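Ubiquitin-like-specific protease 2 (Saccharomyces cerevisiae, PDB 5LNB) removes SUMO from modified proteins as a cysteine protease of the Ulp1 (peptidase C48) family, represented here by its catalytic part. Local coordinates at residues F19-C24 and E290-M295; K41-K46 and D51-F56; V219-R224 and K266-T271. All coordinates share one frame; numbering follows the deposited sequence.

Contacts 2 and 3 are neighbours in the body of the protease, with centres 9 Å apart, whereas contact 1 lies further out, its centre 28 Å from the centre of the chain. L43 O of contact 2 probably accepts a hydrogen bond from R269 NH1 of contact 3 (3.0 Å), and L54 CD1 packs on V219 CG1 at 3.9 Å. Contact 1 stands off by about 4 Å from contact 2 and 6 Å from contact 3, counted between nearest atoms. Helix 264-285 carries one side of contact 3 and also packs on P21 of contact 1 and on L43 and I53 of contact 2. Contact 3 includes helix 215-228, which in this family probably bears the nucleophilic cysteine at its start.

Contact 1. Residues F19-C24 and E290-M295; sequences FKPSLC and EEVMQM
The chain near the N-terminus passes the last modelled helix at P21 and M293, the nearest CA pair between 19-24 and 290-295 at 6.1 Å. Here a cis peptide bond joins K20 to P21, whose ring faces the helix. M293 lays its sulfur over a face of that ring: SD is 3.5 Å from P21 CD and only slightly further from P21 N, and the two side chains meet at about a right angle. The bend at chi2 (-65°) sets SD over the ring, and the bend at chi3 (-71°) turns CE toward K20. V292 meets the CB edge of the same ring, its CG1 methyl 3.7 Å from P21 CB. P21, V292 and M293 thus make an apolar patch that K20 only brushes, its CE lying 4.1 Å from M293 CE; the contact buries 183 Å² in all. Behind it runs helix 264-285, where I280 packs on P21 and Q276 NE2 gives a hydrogen bond to P21 O, while L23 begins strand 23-26, paired antiparallel with strand 32-35 through I35; helix 289-294 packs on the loop that leads into strand 23-26.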
ATOM      1  N   PHE A  19       3.053 -19.447  16.306  1.00 53.89           N
ATOM      2  CA  PHE A  19       2.094 -18.379  16.019  1.00 42.77           C
ATOM      3  C   PHE A  19       0.753 -19.061  15.742  1.00 40.34           C
ATOM      4  O   PHE A  19       0.241 -19.049  14.623  1.00 40.56           O
ATOM      5  CB  PHE A  19       2.547 -17.523  14.846  1.00 32.41           C
ATOM      6  CG  PHE A  19       1.752 -16.257  14.666  1.00 34.15           C
ATOM      7  CD1 PHE A  19       2.009 -15.143  15.448  1.00 32.75           C
ATOM      8  CD2 PHE A  19       0.768 -16.169  13.695  1.00 36.58           C
ATOM      9  CE1 PHE A  19       1.291 -13.972  15.278  1.00 31.49           C
ATOM     10  CE2 PHE A  19       0.045 -14.996  13.515  1.00 34.37           C
ATOM     11  CZ  PHE A  19       0.305 -13.897  14.309  1.00 31.92           C
ATOM     12  N   LYS A  20       0.196 -19.664  16.791  1.00 37.48           N
ATOM     13  CA  LYS A  20      -0.886 -20.607  16.684  1.00 39.53           C
ATOM     14  C   LYS A  20      -1.786 -20.402  17.899  1.00 40.68           C
ATOM     15  O   LYS A  20      -1.289 -20.402  19.037  1.00 42.33           O
ATOM     16  CB  LYS A  20      -0.338 -22.037  16.640  1.00 45.38           C
ATOM     17  CG  LYS A  20      -1.217 -23.046  15.942  1.00 56.63           C
ATOM     18  CD  LYS A  20      -0.589 -24.435  16.021  1.00 65.77           C
ATOM     19  CE  LYS A  20      -1.646 -25.539  16.075  1.00 65.81           C
ATOM     20  NZ  LYS A  20      -1.034 -26.890  16.263  1.00 70.77           N
ATOM     21  N   PRO A  21      -3.098 -20.206  17.705  1.00 41.70           N
ATOM     22  CA  PRO A  21      -3.765 -20.220  16.398  1.00 40.94           C
ATOM     23  C   PRO A  21      -3.402 -19.035  15.497  1.00 42.10           C
ATOM     24  O   PRO A  21      -2.774 -18.061  15.927  1.00 42.35           O
ATOM     25  CB  PRO A  21      -5.245 -20.170  16.770  1.00 44.41           C
ATOM     26  CG  PRO A  21      -5.271 -19.458  18.082  1.00 45.05           C
ATOM     27  CD  PRO A  21      -4.035 -19.899  18.802  1.00 44.56           C
ATOM     28  N   SER A  22      -3.804 -19.125  14.234  1.00 37.75           N
ATOM     29  CA  SER A  22      -3.587 -18.016  13.323  1.00 36.19           C
ATOM     30  C   SER A  22      -4.379 -16.799  13.782  1.00 34.48           C
ATOM     31  O   SER A  22      -5.488 -16.917  14.307  1.00 34.30           O
ATOM     32  CB  SER A  22      -3.994 -18.409  11.906  1.00 38.60           C
ATOM     33  OG  SER A  22      -3.337 -19.597  11.513  1.00 42.61           O
ATOM     34  N   LEU A  23      -3.794 -15.622  13.594  1.00 31.58           N
ATOM     35  CA  LEU A  23      -4.506 -14.386  13.878  1.00 33.74           C
ATOM     36  C   LEU A  23      -5.658 -14.204  12.897  1.00 35.53           C
ATOM     37  O   LEU A  23      -5.482 -14.308  11.679  1.00 33.19           O
ATOM     38  CB  LEU A  23      -3.559 -13.191  13.798  1.00 33.81           C
ATOM     39  CG  LEU A  23      -4.215 -11.811  13.804  1.00 29.87           C
ATOM     40  CD1 LEU A  23      -5.026 -11.594  15.085  1.00 30.30           C
ATOM     41  CD2 LEU A  23      -3.153 -10.739  13.620  1.00 26.51           C
ATOM     42  N   CYS A  24      -6.839 -13.932  13.433  1.00 38.10           N
ATOM     43  CA  CYS A  24      -8.004 -13.565  12.641  1.00 37.90           C
ATOM     44  C   CYS A  24      -8.405 -12.159  13.072  1.00 34.76           C
ATOM     45  O   CYS A  24      -8.845 -11.954  14.207  1.00 36.88           O
ATOM     46  CB  CYS A  24      -9.138 -14.567  12.847  1.00 46.03           C
ATOM     47  SG  CYS A  24     -10.522 -14.295  11.760  1.00 53.10           S
ATOM     48  N   GLU A 290     -10.527 -23.825  22.353  1.00 41.27           N
ATOM     49  CA  GLU A 290     -10.323 -25.244  22.077  1.00 43.96           C
ATOM     50  C   GLU A 290     -10.834 -25.632  20.693  1.00 42.53           C
ATOM     51  O   GLU A 290     -10.160 -26.367  19.962  1.00 39.98           O
ATOM     52  CB  GLU A 290     -10.991 -26.094  23.160  1.00 49.10           C
ATOM     53  CG  GLU A 290     -10.264 -26.060  24.502  1.00 58.86           C
ATOM     54  CD  GLU A 290      -8.817 -26.529  24.400  1.00 68.09           C
ATOM     55  OE1 GLU A 290      -8.529 -27.379  23.528  1.00 71.16           O
ATOM     56  OE2 GLU A 290      -7.967 -26.049  25.188  1.00 69.87           O
ATOM     57  N   GLU A 291     -12.023 -25.151  20.312  1.00 38.88           N
ATOM     58  CA  GLU A 291     -12.538 -25.451  18.979  1.00 37.22           C
ATOM     59  C   GLU A 291     -11.569 -24.995  17.889  1.00 40.64           C
ATOM     60  O   GLU A 291     -11.308 -25.730  16.929  1.00 35.22           O
ATOM     61  CB  GLU A 291     -13.912 -24.800  18.784  1.00 36.34           C
ATOM     62  CG  GLU A 291     -14.405 -24.790  17.334  1.00 34.59           C
ATOM     63  CD  GLU A 291     -15.775 -24.111  17.147  1.00 34.34           C
ATOM     64  OE1 GLU A 291     -16.115 -23.172  17.897  1.00 35.07           O
ATOM     65  OE2 GLU A 291     -16.518 -24.529  16.241  1.00 34.52           O
ATOM     66  N   VAL A 292     -11.020 -23.784  18.021  1.00 34.64           N
ATOM     67  CA  VAL A 292     -10.161 -23.248  16.969  1.00 33.04           C
ATOM     68  C   VAL A 292      -8.843 -24.018  16.899  1.00 35.79           C
ATOM     69  O   VAL A 292      -8.381 -24.383  15.814  1.00 35.88           O
ATOM     70  CB  VAL A 292      -9.939 -21.740  17.187  1.00 36.32           C
ATOM     71  CG1 VAL A 292      -8.720 -21.274  16.421  1.00 36.33           C
ATOM     72  CG2 VAL A 292     -11.176 -20.952  16.752  1.00 30.78           C
ATOM     73  N   MET A 293      -8.232 -24.299  18.049  1.00 35.90           N
ATOM     74  CA  MET A 293      -7.014 -25.103  18.064  1.00 40.21           C
ATOM     75  C   MET A 293      -7.240 -26.484  17.456  1.00 47.43           C
ATOM     76  O   MET A 293      -6.381 -26.998  16.731  1.00 48.37           O
ATOM     77  CB  MET A 293      -6.492 -25.223  19.493  1.00 41.59           C
ATOM     78  CG  MET A 293      -5.986 -23.916  20.071  1.00 40.26           C
ATOM     79  SD  MET A 293      -4.540 -23.300  19.188  1.00 41.22           S
ATOM     80  CE  MET A 293      -3.273 -24.467  19.676  1.00 41.10           C
ATOM     81  N   GLN A 294      -8.385 -27.110  17.746  1.00 54.99           N
ATOM     82  CA  GLN A 294      -8.691 -28.408  17.147  1.00 56.22           C
ATOM     83  C   GLN A 294      -8.722 -28.316  15.625  1.00 54.49           C
ATOM     84  O   GLN A 294      -8.069 -29.103  14.927  1.00 53.03           O
ATOM     85  CB  GLN A 294     -10.028 -28.928  17.673  1.00 60.30           C
ATOM     86  CG  GLN A 294     -10.194 -30.425  17.538  1.00 68.79           C
ATOM     87  CD  GLN A 294      -9.571 -31.159  18.694  1.00 76.71           C
ATOM     88  OE1 GLN A 294      -9.503 -30.632  19.804  1.00 78.32           O
ATOM     89  NE2 GLN A 294      -9.100 -32.374  18.447  1.00 83.74           N
ATOM     90  N   MET A 295      -9.495 -27.371  15.095  1.00 50.97           N
ATOM     91  CA  MET A 295      -9.539 -27.109  13.663  1.00 54.60           C
ATOM     92  C   MET A 295      -8.207 -26.564  13.164  1.00 51.70           C
ATOM     93  O   MET A 295      -7.863 -26.708  11.992  1.00 52.07           O
ATOM     94  CB  MET A 295     -10.654 -26.118  13.336  1.00 59.84           C
ATOM     95  CG  MET A 295     -12.038 -26.567  13.756  1.00 68.81           C
ATOM     96  SD  MET A 295     -13.248 -25.244  13.555  1.00 72.03           S
ATOM     97  CE  MET A 295     -14.779 -26.177  13.613  1.00 70.90           C
TER

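Contact 2. Residues K41-K46 and D51-F56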
ATOM      1  N   LYS A  41       6.274 -15.695   9.797  1.00 28.66           N
ATOM      2  CA  LYS A  41       7.690 -16.025   9.924  1.00 30.61           C
ATOM      3  C   LYS A  41       8.570 -15.244   8.953  1.00 32.64           C
ATOM      4  O   LYS A  41       9.792 -15.210   9.141  1.00 36.04           O
ATOM      5  CB  LYS A  41       7.904 -17.523   9.718  1.00 30.75           C
ATOM      6  CG  LYS A  41       7.953 -17.934   8.263  1.00 36.74           C
ATOM      7  CD  LYS A  41       7.892 -19.438   8.135  1.00 49.58           C
ATOM      8  CE  LYS A  41       7.954 -19.864   6.684  1.00 56.15           C
ATOM      9  NZ  LYS A  41       7.804 -21.341   6.553  1.00 64.21           N
ATOM     10  N   CYS A  42       7.992 -14.623   7.921  1.00 31.25           N
ATOM     11  CA  CYS A  42       8.810 -13.832   7.009  1.00 34.16           C
ATOM     12  C   CYS A  42       9.336 -12.565   7.666  1.00 35.70           C
ATOM     13  O   CYS A  42      10.276 -11.962   7.141  1.00 37.97           O
ATOM     14  CB  CYS A  42       8.025 -13.489   5.740  1.00 27.25           C
ATOM     15  SG  CYS A  42       6.763 -12.220   5.942  1.00 34.74           S
ATOM     16  N   LEU A  43       8.770 -12.163   8.806  1.00 34.18           N
ATOM     17  CA  LEU A  43       9.241 -11.008   9.564  1.00 30.57           C
ATOM     18  C   LEU A  43      10.449 -11.332  10.448  1.00 34.31           C
ATOM     19  O   LEU A  43      10.768 -10.573  11.374  1.00 42.35           O
ATOM     20  CB  LEU A  43       8.099 -10.431  10.411  1.00 26.85           C
ATOM     21  CG  LEU A  43       6.886  -9.891   9.632  1.00 27.43           C
ATOM     22  CD1 LEU A  43       5.710  -9.577  10.559  1.00 26.31           C
ATOM     23  CD2 LEU A  43       7.252  -8.658   8.809  1.00 22.00           C
ATOM     24  N   PHE A  44      11.126 -12.440  10.198  1.00 33.54           N
ATOM     25  CA  PHE A  44      12.389 -12.727  10.857  1.00 36.59           C
ATOM     26  C   PHE A  44      13.544 -12.494   9.891  1.00 38.74           C
ATOM     27  O   PHE A  44      13.380 -12.531   8.668  1.00 39.74           O
ATOM     28  CB  PHE A  44      12.413 -14.161  11.390  1.00 38.76           C
ATOM     29  CG  PHE A  44      11.547 -14.368  12.602  1.00 37.33           C
ATOM     30  CD1 PHE A  44      12.044 -14.125  13.874  1.00 40.78           C
ATOM     31  CD2 PHE A  44      10.239 -14.796  12.471  1.00 32.10           C
ATOM     32  CE1 PHE A  44      11.252 -14.316  14.997  1.00 37.51           C
ATOM     33  CE2 PHE A  44       9.441 -14.983  13.585  1.00 37.81           C
ATOM     34  CZ  PHE A  44       9.949 -14.746  14.849  1.00 34.44           C
ATOM     35  N   ASN A  45      14.719 -12.223  10.461  1.00 40.98           N
ATOM     36  CA  ASN A  45      15.917 -11.953   9.673  1.00 39.46           C
ATOM     37  C   ASN A  45      15.645 -10.876   8.630  1.00 40.96           C
ATOM     38  O   ASN A  45      15.314  -9.737   8.976  1.00 42.91           O
ATOM     39  CB  ASN A  45      16.414 -13.235   8.997  1.00 42.06           C
ATOM     40  CG  ASN A  45      16.654 -14.369   9.988  1.00 53.73           C
ATOM     41  OD1 ASN A  45      17.372 -14.213  10.982  1.00 47.46           O
ATOM     42  ND2 ASN A  45      16.038 -15.519   9.723  1.00 62.49           N
ATOM     43  N   LYS A  46      15.775 -11.232   7.353  1.00 36.74           N
ATOM     44  CA  LYS A  46      15.479 -10.337   6.243  1.00 36.47           C
ATOM     45  C   LYS A  46      14.749 -11.095   5.150  1.00 38.09           C
ATOM     46  O   LYS A  46      15.052 -10.951   3.961  1.00 36.47           O
ATOM     47  CB  LYS A  46      16.752  -9.689   5.690  1.00 41.93           C
ATOM     48  CG  LYS A  46      17.461  -8.786   6.680  1.00 36.02           C
ATOM     49  CD  LYS A  46      18.840  -8.445   6.228  1.00 38.78           C
ATOM     50  CE  LYS A  46      19.593  -7.720   7.332  1.00 46.68           C
ATOM     51  NZ  LYS A  46      20.957  -7.340   6.885  1.00 56.51           N
ATOM     52  N   ASP A  51       2.693 -11.554   0.462  1.00 25.60           N
ATOM     53  CA  ASP A  51       1.506 -10.739   0.190  1.00 22.81           C
ATOM     54  C   ASP A  51       0.605 -10.624   1.413  1.00 28.09           C
ATOM     55  O   ASP A  51      -0.032  -9.584   1.625  1.00 26.32           O
ATOM     56  CB  ASP A  51       0.712 -11.338  -0.967  1.00 34.37           C
ATOM     57  CG  ASP A  51       1.543 -11.517  -2.212  1.00 63.66           C
ATOM     58  OD1 ASP A  51       2.178 -10.535  -2.649  1.00 73.48           O
ATOM     59  OD2 ASP A  51       1.565 -12.640  -2.759  1.00 75.71           O
ATOM     60  N   SER A  52       0.500 -11.700   2.202  1.00 25.12           N
ATOM     61  CA  SER A  52      -0.394 -11.686   3.354  1.00 26.96           C
ATOM     62  C   SER A  52       0.019 -10.613   4.345  1.00 25.28           C
ATOM     63  O   SER A  52      -0.813  -9.828   4.818  1.00 26.71           O
ATOM     64  CB  SER A  52      -0.404 -13.056   4.033  1.00 27.92           C
ATOM     65  OG  SER A  52      -0.850 -14.044   3.132  1.00 37.95           O
ATOM     66  N   ILE A  53       1.306 -10.582   4.681  1.00 26.97           N
ATOM     67  CA  ILE A  53       1.803  -9.606   5.638  1.00 23.75           C
ATOM     68  C   ILE A  53       1.635  -8.199   5.088  1.00 18.67           C
ATOM     69  O   ILE A  53       1.151  -7.296   5.775  1.00 21.97           O
ATOM     70  CB  ILE A  53       3.274  -9.900   5.981  1.00 21.56           C
ATOM     71  CG1 ILE A  53       3.402 -11.223   6.751  1.00 23.78           C
ATOM     72  CG2 ILE A  53       3.850  -8.750   6.761  1.00 19.56           C
ATOM     73  CD1 ILE A  53       2.621 -11.261   8.051  1.00 26.13           C
ATOM     74  N   LEU A  54       2.031  -7.993   3.839  1.00 17.46           N
ATOM     75  CA  LEU A  54       1.986  -6.646   3.287  1.00 25.97           C
ATOM     76  C   LEU A  54       0.551  -6.154   3.137  1.00 23.00           C
ATOM     77  O   LEU A  54       0.242  -5.018   3.515  1.00 20.89           O
ATOM     78  CB  LEU A  54       2.724  -6.597   1.954  1.00 26.11           C
ATOM     79  CG  LEU A  54       2.897  -5.153   1.494  1.00 21.64           C
ATOM     80  CD1 LEU A  54       4.294  -4.968   1.001  1.00 22.57           C
ATOM     81  CD2 LEU A  54       1.858  -4.810   0.414  1.00 21.79           C
ATOM     82  N   ASP A  55      -0.345  -6.987   2.591  1.00 16.96           N
ATOM     83  CA  ASP A  55      -1.728  -6.526   2.427  1.00 17.08           C
ATOM     84  C   ASP A  55      -2.401  -6.313   3.781  1.00 22.80           C
ATOM     85  O   ASP A  55      -3.196  -5.382   3.938  1.00 24.84           O
ATOM     86  CB  ASP A  55      -2.537  -7.491   1.546  1.00 18.15           C
ATOM     87  CG  ASP A  55      -2.095  -7.459   0.076  1.00 27.04           C
ATOM     88  OD1 ASP A  55      -1.738  -6.380  -0.412  1.00 24.32           O
ATOM     89  OD2 ASP A  55      -2.082  -8.510  -0.594  1.00 29.67           O
ATOM     90  N   PHE A  56      -2.080  -7.139   4.781  1.00 21.56           N
ATOM     91  CA  PHE A  56      -2.641  -6.902   6.104  1.00 18.11           C
ATOM     92  C   PHE A  56      -2.223  -5.542   6.647  1.00 21.48           C
ATOM     93  O   PHE A  56      -3.056  -4.772   7.137  1.00 22.59           O
ATOM     94  CB  PHE A  56      -2.230  -7.992   7.086  1.00 21.54           C
ATOM     95  CG  PHE A  56      -2.644  -7.682   8.494  1.00 24.40           C
ATOM     96  CD1 PHE A  56      -3.961  -7.831   8.884  1.00 23.73           C
ATOM     97  CD2 PHE A  56      -1.731  -7.200   9.415  1.00 23.32           C
ATOM     98  CE1 PHE A  56      -4.354  -7.540  10.179  1.00 24.81           C
ATOM     99  CE2 PHE A  56      -2.126  -6.900  10.707  1.00 20.89           C
ATOM    100  CZ  PHE A  56      -3.440  -7.071  11.084  1.00 21.98           C
TER
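I53, which gives up the most surface here (64 Å²), points its two branches at two successive residues of the opposite segment. Its CG1 methylene meets the sulfur of C42, SG to CG1 being 3.6 Å. Its CG2 methyl reaches L43, tip to tip, at 4.0 Å from L43 CD2. C42 holds its SG between the backbone N and the carbonyl carbon (chi1 74°), and this rotation brings the sulfur up to the helix. L43 has CG anti to its own carbonyl carbon, and its extended chi2 puts CD1 in line with the chain and leaves CD2 to meet I53. The arrangement is a short local closure: a 3-10 turn at 41-42 runs into a loop that leads round to helix 51-67 of the Ulp1-type catalytic domain, and C42, from that turn, and L43 just after it pack back on I53, on the buried side of the helix's first turn. At the helix start, I53 N is hydrogen-bonded to N50 OD1, and N50 also touches C42. L272 of helix 264-285 lies against both L43 and I53, while I35 of strand 32-35 packs on I53. The closest CA atoms, those of C42 and I53, remain 8.3 Å apart.

Contact 3. Residues V219-R224 and K266-T271; sequences VILNIR and KNLRHT
I220 overlaps the end of L268 with both of its branches, CG2 lying 4.0 Å from L268 CD2 and I220 CD1 lying 4.1 Å from L268 CD1. The ends of the two side chains meet head-on, two methyls against two. This is helix-helix packing within the papain-like fold of the Ulp1 catalytic domain: helix 215-228, which in this family probably starts at the nucleophilic cysteine, against the long helix 264-285. The backbones stay well separated, with 9.5 Å between the CA atoms of I220 and L268, so the gap is bridged by side chains alone. L268 provides more than half of the 113 Å² buried. With its CG anti to the carbonyl carbon (chi1 -63°) and chi2 near 180°, it projects both methyls toward helix 215-228. I220 matches this by turning CG2 anti to its backbone N and running CG1 out to CD1 in an extended chi2, so its two methyls are spread widely enough to reach both ends of the leucine fork. Helix 51-67 adds a third wall, Y61 packing on I220 and on L268, and F57 on I220. On another side of helix 215-228, N222 OD1 takes a hydrogen bond from R261 NH2. L221, the next residue after I220, makes a looser touch: its CD1 is 4.4 Å from L268 CD1, and it comes to that methyl roughly at right angles to the approach of I220 CD1.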
ATOM      1  N   VAL A 219       7.793  -0.547   1.964  1.00 16.51           N
ATOM      2  CA  VAL A 219       6.471  -0.217   1.434  1.00 18.13           C
ATOM      3  C   VAL A 219       5.490   0.016   2.578  1.00 22.32           C
ATOM      4  O   VAL A 219       4.774   1.024   2.613  1.00 23.33           O
ATOM      5  CB  VAL A 219       5.963  -1.316   0.481  1.00 17.66           C
ATOM      6  CG1 VAL A 219       4.444  -1.171   0.295  1.00 20.33           C
ATOM      7  CG2 VAL A 219       6.653  -1.220  -0.874  1.00 14.85           C
ATOM      8  N   ILE A 220       5.444  -0.921   3.530  1.00 20.44           N
ATOM      9  CA  ILE A 220       4.543  -0.800   4.671  1.00 17.80           C
ATOM     10  C   ILE A 220       4.778   0.521   5.398  1.00 20.29           C
ATOM     11  O   ILE A 220       3.835   1.267   5.688  1.00 19.70           O
ATOM     12  CB  ILE A 220       4.716  -2.008   5.610  1.00 21.05           C
ATOM     13  CG1 ILE A 220       4.213  -3.290   4.930  1.00 19.25           C
ATOM     14  CG2 ILE A 220       4.033  -1.762   6.981  1.00 19.19           C
ATOM     15  CD1 ILE A 220       4.602  -4.580   5.656  1.00 17.00           C
ATOM     16  N   LEU A 221       6.045   0.842   5.689  1.00 20.76           N
ATOM     17  CA  LEU A 221       6.306   2.026   6.500  1.00 16.76           C
ATOM     18  C   LEU A 221       6.165   3.315   5.706  1.00 19.52           C
ATOM     19  O   LEU A 221       5.815   4.351   6.283  1.00 18.42           O
ATOM     20  CB  LEU A 221       7.682   1.931   7.149  1.00 26.56           C
ATOM     21  CG  LEU A 221       7.535   1.205   8.502  1.00 30.07           C
ATOM     22  CD1 LEU A 221       7.747  -0.299   8.386  1.00 24.78           C
ATOM     23  CD2 LEU A 221       8.404   1.805   9.565  1.00 34.80           C
ATOM     24  N   ASN A 222       6.403   3.275   4.391  1.00 16.82           N
ATOM     25  CA  ASN A 222       6.199   4.467   3.578  1.00 19.91           C
ATOM     26  C   ASN A 222       4.715   4.788   3.455  1.00 23.37           C
ATOM     27  O   ASN A 222       4.308   5.949   3.596  1.00 24.58           O
ATOM     28  CB  ASN A 222       6.843   4.281   2.201  1.00 20.59           C
ATOM     29  CG  ASN A 222       8.370   4.297   2.263  1.00 20.53           C
ATOM     30  OD1 ASN A 222       8.961   4.837   3.205  1.00 17.50           O
ATOM     31  ND2 ASN A 222       9.007   3.699   1.269  1.00 17.85           N
ATOM     32  N   ILE A 223       3.893   3.765   3.221  1.00 21.05           N
ATOM     33  CA  ILE A 223       2.447   3.962   3.210  1.00 19.46           C
ATOM     34  C   ILE A 223       1.970   4.427   4.578  1.00 18.36           C
ATOM     35  O   ILE A 223       1.168   5.362   4.691  1.00 23.67           O
ATOM     36  CB  ILE A 223       1.735   2.670   2.763  1.00 17.18           C
ATOM     37  CG1 ILE A 223       1.980   2.443   1.260  1.00 15.84           C
ATOM     38  CG2 ILE A 223       0.249   2.743   3.100  1.00 15.77           C
ATOM     39  CD1 ILE A 223       1.460   1.141   0.710  1.00 14.18           C
ATOM     40  N   ARG A 224       2.466   3.794   5.637  1.00 18.82           N
ATOM     41  CA  ARG A 224       2.101   4.215   6.982  1.00 18.70           C
ATOM     42  C   ARG A 224       2.421   5.684   7.205  1.00 22.69           C
ATOM     43  O   ARG A 224       1.595   6.438   7.732  1.00 27.40           O
ATOM     44  CB  ARG A 224       2.825   3.357   8.015  1.00 20.27           C
ATOM     45  CG  ARG A 224       2.568   3.816   9.439  1.00 21.52           C
ATOM     46  CD  ARG A 224       3.311   2.966  10.452  1.00 21.36           C
ATOM     47  NE  ARG A 224       3.023   3.410  11.807  1.00 29.80           N
ATOM     48  CZ  ARG A 224       3.652   2.963  12.891  1.00 37.24           C
ATOM     49  NH1 ARG A 224       4.623   2.065  12.777  1.00 41.66           N
ATOM     50  NH2 ARG A 224       3.316   3.422  14.089  1.00 34.27           N
ATOM     51  N   LYS A 266      11.234  -5.897  13.329  1.00 34.29           N
ATOM     52  CA  LYS A 266      10.938  -6.384  14.669  1.00 35.71           C
ATOM     53  C   LYS A 266       9.670  -5.740  15.212  1.00 33.68           C
ATOM     54  O   LYS A 266       8.866  -6.401  15.881  1.00 33.74           O
ATOM     55  CB  LYS A 266      12.127  -6.129  15.597  1.00 38.55           C
ATOM     56  CG  LYS A 266      11.800  -6.301  17.063  1.00 42.25           C
ATOM     57  CD  LYS A 266      13.013  -6.123  17.953  1.00 50.20           C
ATOM     58  CE  LYS A 266      12.793  -6.820  19.305  1.00 62.49           C
ATOM     59  NZ  LYS A 266      14.068  -7.044  20.066  1.00 68.64           N
ATOM     60  N   ASN A 267       9.458  -4.455  14.913  1.00 31.94           N
ATOM     61  CA  ASN A 267       8.284  -3.780  15.456  1.00 32.02           C
ATOM     62  C   ASN A 267       7.006  -4.302  14.809  1.00 32.31           C
ATOM     63  O   ASN A 267       5.972  -4.431  15.480  1.00 33.10           O
ATOM     64  CB  ASN A 267       8.429  -2.269  15.301  1.00 34.50           C
ATOM     65  CG  ASN A 267       9.455  -1.689  16.274  1.00 54.18           C
ATOM     66  OD1 ASN A 267       9.433  -1.997  17.465  1.00 57.36           O
ATOM     67  ND2 ASN A 267      10.373  -0.870  15.763  1.00 61.39           N
ATOM     68  N   LEU A 268       7.065  -4.643  13.518  1.00 24.88           N
ATOM     69  CA  LEU A 268       5.923  -5.287  12.878  1.00 24.67           C
ATOM     70  C   LEU A 268       5.618  -6.636  13.527  1.00 24.42           C
ATOM     71  O   LEU A 268       4.448  -6.980  13.728  1.00 24.00           O
ATOM     72  CB  LEU A 268       6.175  -5.446  11.379  1.00 24.09           C
ATOM     73  CG  LEU A 268       6.342  -4.169  10.538  1.00 21.04           C
ATOM     74  CD1 LEU A 268       6.769  -4.551   9.136  1.00 20.62           C
ATOM     75  CD2 LEU A 268       5.045  -3.335  10.498  1.00 19.87           C
ATOM     76  N   ARG A 269       6.655  -7.407  13.881  1.00 27.53           N
ATOM     77  CA  ARG A 269       6.431  -8.680  14.568  1.00 27.45           C
ATOM     78  C   ARG A 269       5.759  -8.457  15.911  1.00 29.36           C
ATOM     79  O   ARG A 269       4.801  -9.152  16.262  1.00 32.52           O
ATOM     80  CB  ARG A 269       7.741  -9.436  14.779  1.00 32.90           C
ATOM     81  CG  ARG A 269       8.345 -10.052  13.557  1.00 39.72           C
ATOM     82  CD  ARG A 269       9.248 -11.227  13.952  1.00 43.70           C
ATOM     83  NE  ARG A 269      10.008 -10.999  15.184  1.00 44.73           N
ATOM     84  CZ  ARG A 269      11.213 -10.434  15.239  1.00 45.46           C
ATOM     85  NH1 ARG A 269      11.801 -10.013  14.132  1.00 40.99           N
ATOM     86  NH2 ARG A 269      11.827 -10.286  16.406  1.00 46.45           N
ATOM     87  N   HIS A 270       6.258  -7.487  16.680  1.00 30.16           N
ATOM     88  CA  HIS A 270       5.647  -7.178  17.967  1.00 30.60           C
ATOM     89  C   HIS A 270       4.185  -6.779  17.806  1.00 29.08           C
ATOM     90  O   HIS A 270       3.344  -7.142  18.634  1.00 32.09           O
ATOM     91  CB  HIS A 270       6.432  -6.071  18.675  1.00 38.75           C
ATOM     92  CG  HIS A 270       6.009  -5.853  20.098  1.00 58.83           C
ATOM     93  ND1 HIS A 270       5.362  -4.709  20.520  1.00 61.95           N
ATOM     94  CD2 HIS A 270       6.126  -6.642  21.194  1.00 64.10           C
ATOM     95  CE1 HIS A 270       5.109  -4.799  21.814  1.00 63.99           C
ATOM     96  NE2 HIS A 270       5.562  -5.962  22.247  1.00 64.79           N
ATOM     97  N   THR A 271       3.861  -6.024  16.755  1.00 28.33           N
ATOM     98  CA  THR A 271       2.472  -5.625  16.549  1.00 28.17           C
ATOM     99  C   THR A 271       1.590  -6.839  16.279  1.00 30.83           C
ATOM    100  O   THR A 271       0.545  -7.017  16.916  1.00 29.60           O
ATOM    101  CB  THR A 271       2.365  -4.626  15.398  1.00 30.99           C
ATOM    102  OG1 THR A 271       3.089  -3.431  15.722  1.00 32.31           O
ATOM    103  CG2 THR A 271       0.903  -4.288  15.127  1.00 23.02           C
TER